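Local coordinates for carbohydrate binding protein (Flavobacterium johnsoniae, PDB 3HZB) that binds calcium ions through a betagamma-crystallin domain, one part of a longer protein that probably also binds carbohydrate, at residues L34-S39 with K78-R83; S40-Q45 with N65-C70; L51-N56 with T73-K78. All blocks are in the same frame, centred on the assembly; numbering follows the deposited sequence.

Contact 1: L34-S39 with K78-R83; sequences LNDDIS and KVSSIR. With CA (calcium ion), chain M; CA (calcium ion), chain L.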
loop_
_atom_site.group_PDB
_atom_site.type_symbol
_atom_site.label_atom_id
_atom_site.label_comp_id
_atom_site.label_asym_id
_atom_site.label_seq_id
_atom_site.Cartn_x
_atom_site.Cartn_y
_atom_site.Cartn_z
ATOM N N LEU B 34 8.140 1.690 19.390
ATOM C CA LEU B 34 7.524 1.788 20.711
ATOM C C LEU B 34 6.090 1.290 20.828
ATOM O O LEU B 34 5.359 1.183 19.843
ATOM C CB LEU B 34 7.566 3.239 21.193
ATOM C CG LEU B 34 8.936 3.861 21.469
ATOM C CD1 LEU B 34 8.804 5.379 21.535
ATOM C CD2 LEU B 34 9.495 3.312 22.777
ATOM N N ASN B 35 5.704 1.003 22.065
ATOM C CA ASN B 35 4.365 0.545 22.394
ATOM C C ASN B 35 3.390 1.709 22.192
ATOM O O ASN B 35 3.784 2.867 22.334
ATOM C CB ASN B 35 4.333 0.104 23.858
ATOM C CG ASN B 35 2.991 -0.446 24.269
ATOM O OD1 ASN B 35 2.332 0.081 25.173
ATOM N ND2 ASN B 35 2.575 -1.514 23.609
ATOM N N ASP B 36 2.135 1.405 21.852
ATOM C CA ASP B 36 1.102 2.431 21.661
ATOM C C ASP B 36 1.689 3.639 20.949
ATOM O O ASP B 36 1.564 4.765 21.426
ATOM C CB ASP B 36 0.551 2.877 23.021
ATOM C CG ASP B 36 -0.180 1.772 23.740
ATOM O OD1 ASP B 36 -0.277 0.679 23.157
ATOM O OD2 ASP B 36 -0.659 1.989 24.876
ATOM N N ASP B 37 2.312 3.403 19.799
ATOM C CA ASP B 37 2.987 4.478 19.080
ATOM C C ASP B 37 2.829 4.450 17.560
ATOM O O ASP B 37 2.914 5.486 16.916
ATOM C CB ASP B 37 4.480 4.421 19.435
ATOM C CG ASP B 37 5.236 5.679 19.047
ATOM O OD1 ASP B 37 6.289 5.552 18.392
ATOM O OD2 ASP B 37 4.794 6.785 19.413
ATOM N N ILE B 38 2.621 3.277 16.975
ATOM C CA ILE B 38 2.483 3.190 15.524
ATOM C C ILE B 38 1.257 3.944 15.006
ATOM O O ILE B 38 0.186 3.890 15.615
ATOM C CB ILE B 38 2.427 1.710 15.073
ATOM C CG1 ILE B 38 3.756 1.027 15.414
ATOM C CG2 ILE B 38 2.154 1.622 13.574
ATOM C CD1 ILE B 38 3.760 -0.485 15.197
ATOM N N SER B 39 1.422 4.657 13.889
ATOM C CA SER B 39 0.325 5.427 13.298
ATOM C C SER B 39 0.029 5.146 11.828
ATOM O O SER B 39 -1.061 5.446 11.348
ATOM C CB SER B 39 0.574 6.920 13.477
ATOM O OG SER B 39 0.357 7.282 14.820
ATOM N N LYS B 78 -1.985 2.492 19.704
ATOM C CA LYS B 78 -2.537 1.443 20.546
ATOM C C LYS B 78 -1.923 0.071 20.272
ATOM O O LYS B 78 -2.129 -0.857 21.034
ATOM C CB LYS B 78 -4.057 1.349 20.343
ATOM C CG LYS B 78 -4.846 2.552 20.831
ATOM C CD LYS B 78 -4.767 2.679 22.343
ATOM C CE LYS B 78 -5.588 3.851 22.855
ATOM N NZ LYS B 78 -5.408 4.020 24.327
ATOM N N VAL B 79 -1.177 -0.073 19.185
ATOM C CA VAL B 79 -0.596 -1.375 18.867
ATOM C C VAL B 79 0.504 -1.789 19.843
ATOM O O VAL B 79 1.427 -1.016 20.118
ATOM C CB VAL B 79 -0.055 -1.388 17.420
ATOM C CG1 VAL B 79 0.615 -2.724 17.119
ATOM C CG2 VAL B 79 -1.209 -1.155 16.444
ATOM N N SER B 80 0.392 -3.012 20.367
ATOM C CA SER B 80 1.364 -3.548 21.320
ATOM C C SER B 80 2.101 -4.788 20.834
ATOM O O SER B 80 3.119 -5.177 21.407
ATOM C CB SER B 80 0.686 -3.845 22.653
ATOM O OG SER B 80 0.393 -2.633 23.317
ATOM N N SER B 81 1.571 -5.420 19.792
ATOM C CA SER B 81 2.210 -6.582 19.189
ATOM C C SER B 81 1.660 -6.761 17.782
ATOM O O SER B 81 0.543 -6.329 17.476
ATOM C CB SER B 81 2.016 -7.852 20.037
ATOM O OG SER B 81 0.658 -8.175 20.234
ATOM N N ILE B 82 2.460 -7.383 16.925
ATOM C CA ILE B 82 2.090 -7.578 15.530
ATOM C C ILE B 82 2.580 -8.906 14.987
ATOM O O ILE B 82 3.614 -9.424 15.413
ATOM C CB ILE B 82 2.724 -6.480 14.645
ATOM C CG1 ILE B 82 2.288 -5.098 15.125
ATOM C CG2 ILE B 82 2.348 -6.694 13.190
ATOM C CD1 ILE B 82 3.002 -3.963 14.417
ATOM N N ARG B 83 1.828 -9.449 14.037
ATOM C CA ARG B 83 2.197 -10.687 13.381
ATOM C C ARG B 83 2.064 -10.429 11.890
ATOM O O ARG B 83 1.046 -9.907 11.425
ATOM C CB ARG B 83 1.289 -11.839 13.818
ATOM C CG ARG B 83 1.484 -12.236 15.277
ATOM C CD ARG B 83 0.568 -13.372 15.660
ATOM N NE ARG B 83 0.828 -14.567 14.865
ATOM C CZ ARG B 83 -0.125 -15.305 14.306
ATOM N NH1 ARG B 83 -1.400 -14.960 14.459
ATOM N NH2 ARG B 83 0.195 -16.384 13.599
HETATM CA CA CA M . -1.794 -1.318 23.506
HETATM CA CA CA L . 2.043 7.779 16.591
HETATM O O HOH W 1 2.921 0.813 18.536
HETATM O O HOH W 2 -0.150 -1.406 25.929
HETATM O O HOH W 3 -2.258 0.073 25.907
HETATM O O HOH W 4 3.446 8.690 18.578
HETATM O O HOH W 5 -0.719 1.820 16.974
HETATM O O HOH W 6 0.257 9.629 17.164
HETATM O O HOH W 7 2.302 10.386 15.688
HETATM O O HOH W 8 -4.397 -0.808 23.448
#

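Contact 2: S40-Q45 with N65-C70; sequences SLRITQ and NSDNSC. With CA (calcium ion), chain K.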
loop_
_atom_site.group_PDB
_atom_site.type_symbol
_atom_site.label_atom_id
_atom_site.label_comp_id
_atom_site.label_asym_id
_atom_site.label_seq_id
_atom_site.Cartn_x
_atom_site.Cartn_y
_atom_site.Cartn_z
ATOM N N SER B 40 0.996 4.604 11.103
ATOM C CA SER B 40 0.757 4.271 9.702
ATOM C C SER B 40 1.621 3.080 9.317
ATOM O O SER B 40 2.591 2.756 10.010
ATOM C CB SER B 40 1.028 5.478 8.781
ATOM O OG SER B 40 2.379 5.898 8.798
ATOM N N LEU B 41 1.248 2.411 8.230
ATOM C CA LEU B 41 1.988 1.242 7.777
ATOM C C LEU B 41 1.967 1.070 6.273
ATOM O O LEU B 41 0.957 1.321 5.624
ATOM C CB LEU B 41 1.402 -0.048 8.358
ATOM C CG LEU B 41 1.108 -0.283 9.834
ATOM C CD1 LEU B 41 -0.169 0.437 10.242
ATOM C CD2 LEU B 41 0.938 -1.784 10.043
ATOM N N ARG B 42 3.092 0.632 5.726
ATOM C CA ARG B 42 3.169 0.342 4.304
ATOM C C ARG B 42 3.179 -1.177 4.270
ATOM O O ARG B 42 3.887 -1.817 5.049
ATOM C CB ARG B 42 4.463 0.867 3.684
ATOM C CG ARG B 42 4.467 2.350 3.354
ATOM C CD ARG B 42 5.796 2.734 2.727
ATOM N NE ARG B 42 5.933 4.173 2.526
ATOM C CZ ARG B 42 5.424 4.845 1.499
ATOM N NH1 ARG B 42 4.733 4.213 0.557
ATOM N NH2 ARG B 42 5.607 6.157 1.415
ATOM N N ILE B 43 2.380 -1.763 3.393
ATOM C CA ILE B 43 2.364 -3.211 3.306
ATOM C C ILE B 43 2.495 -3.690 1.871
ATOM O O ILE B 43 1.678 -3.367 1.002
ATOM C CB ILE B 43 1.108 -3.792 4.004
ATOM C CG1 ILE B 43 0.616 -5.031 3.268
ATOM C CG2 ILE B 43 0.057 -2.720 4.171
ATOM C CD1 ILE B 43 -0.523 -5.691 3.958
ATOM N N THR B 44 3.564 -4.439 1.627
ATOM C CA THR B 44 3.846 -4.964 0.303
ATOM C C THR B 44 2.824 -6.010 -0.111
ATOM O O THR B 44 2.457 -6.895 0.667
ATOM C CB THR B 44 5.265 -5.573 0.245
ATOM O OG1 THR B 44 6.230 -4.541 0.492
ATOM C CG2 THR B 44 5.531 -6.194 -1.126
ATOM N N GLN B 45 2.358 -5.887 -1.345
ATOM C CA GLN B 45 1.385 -6.813 -1.897
ATOM C C GLN B 45 1.846 -8.244 -1.646
ATOM O O GLN B 45 3.027 -8.566 -1.816
ATOM C CB GLN B 45 1.254 -6.577 -3.397
ATOM C CG GLN B 45 0.077 -7.266 -4.045
ATOM C CD GLN B 45 0.108 -7.109 -5.548
ATOM O OE1 GLN B 45 0.467 -6.047 -6.061
ATOM N NE2 GLN B 45 -0.272 -8.160 -6.264
ATOM N N ASN B 65 -4.081 -5.035 5.247
ATOM C CA ASN B 65 -3.621 -5.713 4.040
ATOM C C ASN B 65 -3.309 -4.786 2.867
ATOM O O ASN B 65 -3.161 -5.240 1.733
ATOM C CB ASN B 65 -4.638 -6.771 3.610
ATOM C CG ASN B 65 -6.055 -6.259 3.656
ATOM O OD1 ASN B 65 -6.333 -5.144 3.224
ATOM N ND2 ASN B 65 -6.965 -7.077 4.173
ATOM N N SER B 66 -3.208 -3.493 3.156
ATOM C CA SER B 66 -2.883 -2.477 2.155
ATOM C C SER B 66 -2.415 -1.260 2.947
ATOM O O SER B 66 -2.782 -1.105 4.113
ATOM C CB SER B 66 -4.111 -2.131 1.303
ATOM O OG SER B 66 -5.156 -1.589 2.092
ATOM N N ASP B 67 -1.591 -0.415 2.332
ATOM C CA ASP B 67 -1.074 0.770 3.014
ATOM C C ASP B 67 -2.168 1.524 3.762
ATOM O O ASP B 67 -3.249 1.765 3.219
ATOM C CB ASP B 67 -0.418 1.736 2.016
ATOM C CG ASP B 67 0.770 1.132 1.305
ATOM O OD1 ASP B 67 1.318 0.128 1.802
ATOM O OD2 ASP B 67 1.169 1.674 0.250
ATOM N N ASN B 68 -1.881 1.889 5.009
ATOM C CA ASN B 68 -2.822 2.643 5.832
ATOM C C ASN B 68 -2.053 3.878 6.288
ATOM O O ASN B 68 -1.124 3.781 7.087
ATOM C CB ASN B 68 -3.262 1.823 7.044
ATOM C CG ASN B 68 -4.411 2.466 7.794
ATOM O OD1 ASN B 68 -4.341 3.632 8.181
ATOM N ND2 ASN B 68 -5.477 1.704 8.007
ATOM N N SER B 69 -2.445 5.036 5.768
ATOM C CA SER B 69 -1.760 6.285 6.077
ATOM C C SER B 69 -2.025 6.880 7.456
ATOM O O SER B 69 -1.322 7.798 7.871
ATOM C CB SER B 69 -2.102 7.332 5.015
ATOM O OG SER B 69 -3.492 7.606 5.026
ATOM N N CYS B 70 -3.024 6.375 8.168
ATOM C CA CYS B 70 -3.326 6.917 9.489
ATOM C C CYS B 70 -4.355 6.039 10.182
ATOM O O CYS B 70 -5.542 6.085 9.855
ATOM C CB CYS B 70 -3.870 8.339 9.337
ATOM S SG CYS B 70 -3.613 9.510 10.718
HETATM CA CA CA K . 2.040 -1.115 -0.711
HETATM O O HOH W 9 3.866 1.553 -0.104
HETATM O O HOH W 10 4.745 -1.451 0.203
#

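Contact 3: L51-N56 with T73-K78; sequences LYQDDN and TTWNDK. With CA (calcium ion), chain M; CA (calcium ion), chain L.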
loop_
_atom_site.group_PDB
_atom_site.type_symbol
_atom_site.label_atom_id
_atom_site.label_comp_id
_atom_site.label_asym_id
_atom_site.label_seq_id
_atom_site.Cartn_x
_atom_site.Cartn_y
_atom_site.Cartn_z
ATOM N N LEU B 51 -2.684 -6.748 13.580
ATOM C CA LEU B 51 -2.364 -5.914 14.732
ATOM C C LEU B 51 -3.093 -6.410 15.969
ATOM O O LEU B 51 -4.211 -6.913 15.879
ATOM C CB LEU B 51 -2.772 -4.461 14.468
ATOM C CG LEU B 51 -2.328 -3.825 13.146
ATOM C CD1 LEU B 51 -2.800 -2.378 13.111
ATOM C CD2 LEU B 51 -0.815 -3.896 13.004
ATOM N N TYR B 52 -2.451 -6.263 17.122
ATOM C CA TYR B 52 -3.041 -6.671 18.392
ATOM C C TYR B 52 -2.995 -5.504 19.377
ATOM O O TYR B 52 -2.005 -4.771 19.445
ATOM C CB TYR B 52 -2.276 -7.863 18.975
ATOM C CG TYR B 52 -2.352 -9.116 18.130
ATOM C CD1 TYR B 52 -3.342 -10.076 18.350
ATOM C CD2 TYR B 52 -1.447 -9.332 17.092
ATOM C CE1 TYR B 52 -3.426 -11.224 17.553
ATOM C CE2 TYR B 52 -1.523 -10.473 16.288
ATOM C CZ TYR B 52 -2.516 -11.413 16.526
ATOM O OH TYR B 52 -2.595 -12.534 15.730
ATOM N N GLN B 53 -4.067 -5.337 20.141
ATOM C CA GLN B 53 -4.127 -4.265 21.119
ATOM C C GLN B 53 -3.130 -4.499 22.252
ATOM O O GLN B 53 -2.487 -3.574 22.711
ATOM C CB GLN B 53 -5.537 -4.158 21.714
ATOM C CG GLN B 53 -6.601 -3.579 20.793
ATOM C CD GLN B 53 -6.469 -2.077 20.602
ATOM O OE1 GLN B 53 -6.157 -1.342 21.543
ATOM N NE2 GLN B 53 -6.732 -1.610 19.389
ATOM N N ASP B 54 -2.986 -5.738 22.697
ATOM C CA ASP B 54 -2.077 -6.002 23.802
ATOM C C ASP B 54 -0.824 -6.745 23.377
ATOM O O ASP B 54 -0.735 -7.235 22.253
ATOM C CB ASP B 54 -2.810 -6.792 24.895
ATOM C CG ASP B 54 -4.061 -6.082 25.389
ATOM O OD1 ASP B 54 -4.066 -4.833 25.412
ATOM O OD2 ASP B 54 -5.033 -6.769 25.770
ATOM N N ASP B 55 0.149 -6.817 24.281
ATOM C CA ASP B 55 1.398 -7.511 23.993
ATOM C C ASP B 55 1.120 -9.009 23.910
ATOM O O ASP B 55 0.074 -9.485 24.352
ATOM C CB ASP B 55 2.428 -7.222 25.093
ATOM C CG ASP B 55 3.829 -7.696 24.734
ATOM O OD1 ASP B 55 4.072 -8.035 23.559
ATOM O OD2 ASP B 55 4.699 -7.711 25.633
ATOM N N ASN B 56 2.058 -9.742 23.325
ATOM C CA ASN B 56 1.931 -11.181 23.194
ATOM C C ASN B 56 0.667 -11.600 22.454
ATOM O O ASN B 56 0.061 -12.632 22.759
ATOM C CB ASN B 56 1.997 -11.823 24.579
ATOM C CG ASN B 56 3.274 -11.467 25.308
ATOM O OD1 ASN B 56 4.368 -11.605 24.757
ATOM N ND2 ASN B 56 3.147 -11.002 26.546
ATOM N N THR B 73 -9.063 5.939 15.408
ATOM C CA THR B 73 -9.056 6.157 16.851
ATOM C C THR B 73 -8.896 4.882 17.669
ATOM O O THR B 73 -8.335 4.908 18.764
ATOM C CB THR B 73 -10.348 6.855 17.307
ATOM O OG1 THR B 73 -10.517 8.070 16.569
ATOM C CG2 THR B 73 -10.282 7.175 18.791
ATOM N N THR B 74 -9.396 3.772 17.141
ATOM C CA THR B 74 -9.318 2.496 17.835
ATOM C C THR B 74 -7.923 1.883 17.785
ATOM O O THR B 74 -7.519 1.172 18.707
ATOM C CB THR B 74 -10.316 1.478 17.236
ATOM O OG1 THR B 74 -11.649 1.987 17.355
ATOM C CG2 THR B 74 -10.232 0.147 17.969
ATOM N N TRP B 75 -7.181 2.166 16.721
ATOM C CA TRP B 75 -5.857 1.578 16.581
ATOM C C TRP B 75 -4.648 2.488 16.621
ATOM O O TRP B 75 -3.530 2.011 16.806
ATOM C CB TRP B 75 -5.808 0.735 15.309
ATOM C CG TRP B 75 -6.620 -0.494 15.454
ATOM C CD1 TRP B 75 -7.925 -0.668 15.091
ATOM C CD2 TRP B 75 -6.209 -1.709 16.084
ATOM N NE1 TRP B 75 -8.353 -1.923 15.458
ATOM C CE2 TRP B 75 -7.320 -2.582 16.071
ATOM C CE3 TRP B 75 -5.008 -2.146 16.662
ATOM C CZ2 TRP B 75 -7.266 -3.870 16.613
ATOM C CZ3 TRP B 75 -4.954 -3.428 17.203
ATOM C CH2 TRP B 75 -6.077 -4.274 17.173
ATOM N N ASN B 76 -4.852 3.788 16.448
ATOM C CA ASN B 76 -3.725 4.710 16.471
ATOM C C ASN B 76 -3.119 4.793 17.867
ATOM O O ASN B 76 -3.831 4.987 18.851
ATOM C CB ASN B 76 -4.153 6.104 16.024
ATOM C CG ASN B 76 -2.986 7.052 15.932
ATOM O OD1 ASN B 76 -2.037 6.805 15.189
ATOM N ND2 ASN B 76 -3.038 8.137 16.696
ATOM N N ASP B 77 -1.799 4.648 17.943
ATOM C CA ASP B 77 -1.094 4.696 19.221
ATOM C C ASP B 77 -1.649 3.677 20.205
ATOM O O ASP B 77 -1.766 3.961 21.395
ATOM C CB ASP B 77 -1.194 6.094 19.836
ATOM C CG ASP B 77 -0.510 7.142 18.994
ATOM O OD1 ASP B 77 0.355 6.753 18.188
ATOM O OD2 ASP B 77 -0.821 8.343 19.142
ATOM N N LYS B 78 -1.985 2.492 19.704
ATOM C CA LYS B 78 -2.537 1.443 20.546
ATOM C C LYS B 78 -1.923 0.071 20.272
ATOM O O LYS B 78 -2.129 -0.857 21.034
ATOM C CB LYS B 78 -4.057 1.349 20.343
ATOM C CG LYS B 78 -4.846 2.552 20.831
ATOM C CD LYS B 78 -4.767 2.679 22.343
ATOM C CE LYS B 78 -5.588 3.851 22.855
ATOM N NZ LYS B 78 -5.408 4.020 24.327
HETATM CA CA CA M . -1.794 -1.318 23.506
HETATM CA CA CA L . 2.043 7.779 16.591
HETATM O O HOH W 8 -4.397 -0.808 23.448
HETATM O O HOH W 6 0.257 9.629 17.164
HETATM O O HOH W 4 3.446 8.690 18.578
HETATM O O HOH W 7 2.302 10.386 15.688
HETATM O O HOH W 3 -2.258 0.073 25.907
#

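Contact 1: L34-S39 with K78-R83
Asp36 and Ser80 meet at a shared calcium ion, Asp36 OD1 binding it at 2.5 Å and the hydroxyl OG of Ser80 at 2.6 Å. The backbone O of Lys78 is a third ligand, and Gln53 O, outside the two segments, adds another. With CG beside its backbone N (chi1 -65°), Asp36 presents OD1 to the metal while OD2 takes a hydrogen bond from a metal-bound water. Asp36 N donates to Val79 O at 3.1 Å, the donor lying 37° above the carbonyl plane.

The packed part lies deeper, where Ile38 and Ile82 reach tip to tip, CD1 to CD1 at 3.6 Å, and Val79 CG1 stands 4.3 Å from Ile38 CD1. Waters bridge the backbones: one joins Leu34 O, Ile38 N and Val79 O, and a second joins Ile38 O to Val79 N. The outer side is hydrated: two waters also bind this ion, and three more bind the other calcium, held by Asp37 O and Ser39 OG. Such pairing of two sites is the betagamma-crystallin calcium motif. Because Asp36 OD1 and Lys78 O approach to 3.2 Å without a hydrogen bond, the metal probably offsets their mutual repulsion.

Contact 2: S40-Q45 with N65-C70
Asp67 OD1 accepts a hydrogen bond from Ile43 N at 2.7 Å, met nearly along its C-O axis, and the same oxygen binds a calcium ion at 2.9 Å. Ile43 O is the other protein ligand from this chain, also at 2.9 Å. Ile43 and Asp67 of the second subunit supply the equivalent atoms, so this ion sits between two betagamma-crystallin domains. Next to the site, strand 40-43 gains a single antiparallel bridge: Leu41 and Asn68 form a hydrogen-bonded pair. Leu41 N donates to Asn68 O and Asn68 N to Leu41 O, each at 3.0 Å.

Arg42 and Asp67 are linked through water, which accepts from NH1 and donates to OD2; their charged atoms stay 4.4 Å apart, NH1 to OD2, with guanidinium and carboxylate planes turned 81° to each other. The guanidinium of Arg42 has its main polar partner in Asn65 of the second subunit and makes a cation-pi contact with Tyr11. Farther along, Ser40 CB lies against Asn68 O and Ser69 O, its hydroxyl turned between backbone N and carbonyl carbon (chi1 64°) and bonded to Asp8 O. Cys70, in disulfide linkage with Cys9, is held by an Asx turn in which its N donates to Asn68 OD1 at 3.0 Å.

Contact 3: L51-N56 with T73-K78
The indole of Trp75 has the amide nitrogen of Gln53 over one face: NE2 sits 3.1 Å above the ring plane, offset toward the rim, with amide and ring planes 57° apart. At the edge, in the ring plane, lies the backbone CA of Tyr52. Leu51 crosses the indole obliquely, its CB 3.6 Å from Trp75 CZ3, while Leu51 O comes to 3.5 Å from Trp75 CH2.

Gln53 NE2 also donates to Thr74 O at 3.0 Å, tilted 33° from that carbonyl's plane, so one amide group both touches the indole and holds the backbone just before it. The bend at chi2 of Gln53 (-74°) folds the chain back over Trp75. The remaining amide atom, Gln53 OE1, takes a hydrogen bond from a calcium-bound water and rests 3.6 Å from Lys78 CB.

Both segments belong to the betagamma-crystallin Greek key. The chain turns a corner at Gln53, and Gln53 O binds the calcium ion at 2.5 Å, the same ion that Lys78 O also binds. Gln53 O and Lys78 O lie 3.2 Å apart and are not hydrogen-bonded to each other; the metal joins them. One residue before Lys78, Asp77 turns its OD1 to the second calcium ion, which Lys7, Asp37 and Ser39 also bind, and its OD2 accepts a hydrogen bond from a water on that ion.

Contacts 1 and 3 are near neighbours, their centres about 5 Å apart; they share Lys78 and two calcium ions, and both reach the sheet in which strands 81-86 and 47-52 are adjacent. Hydrogen bonds probably also join them, from Ser39 OG to Asn76 OD1 and Ser81 OG to Asp54 O. Contact 2 lies across the chain's centre, about 14 Å from contact 1 and 15 Å from contact 3 between centres. Along the chain, contacts 2 and 3 are nested inside the loop closed by contact 1, and the segments of contacts 2 and 3 alternate with each other. Paired calcium sites thus occupy one end of the domain, and the subunit-bridging calcium the other.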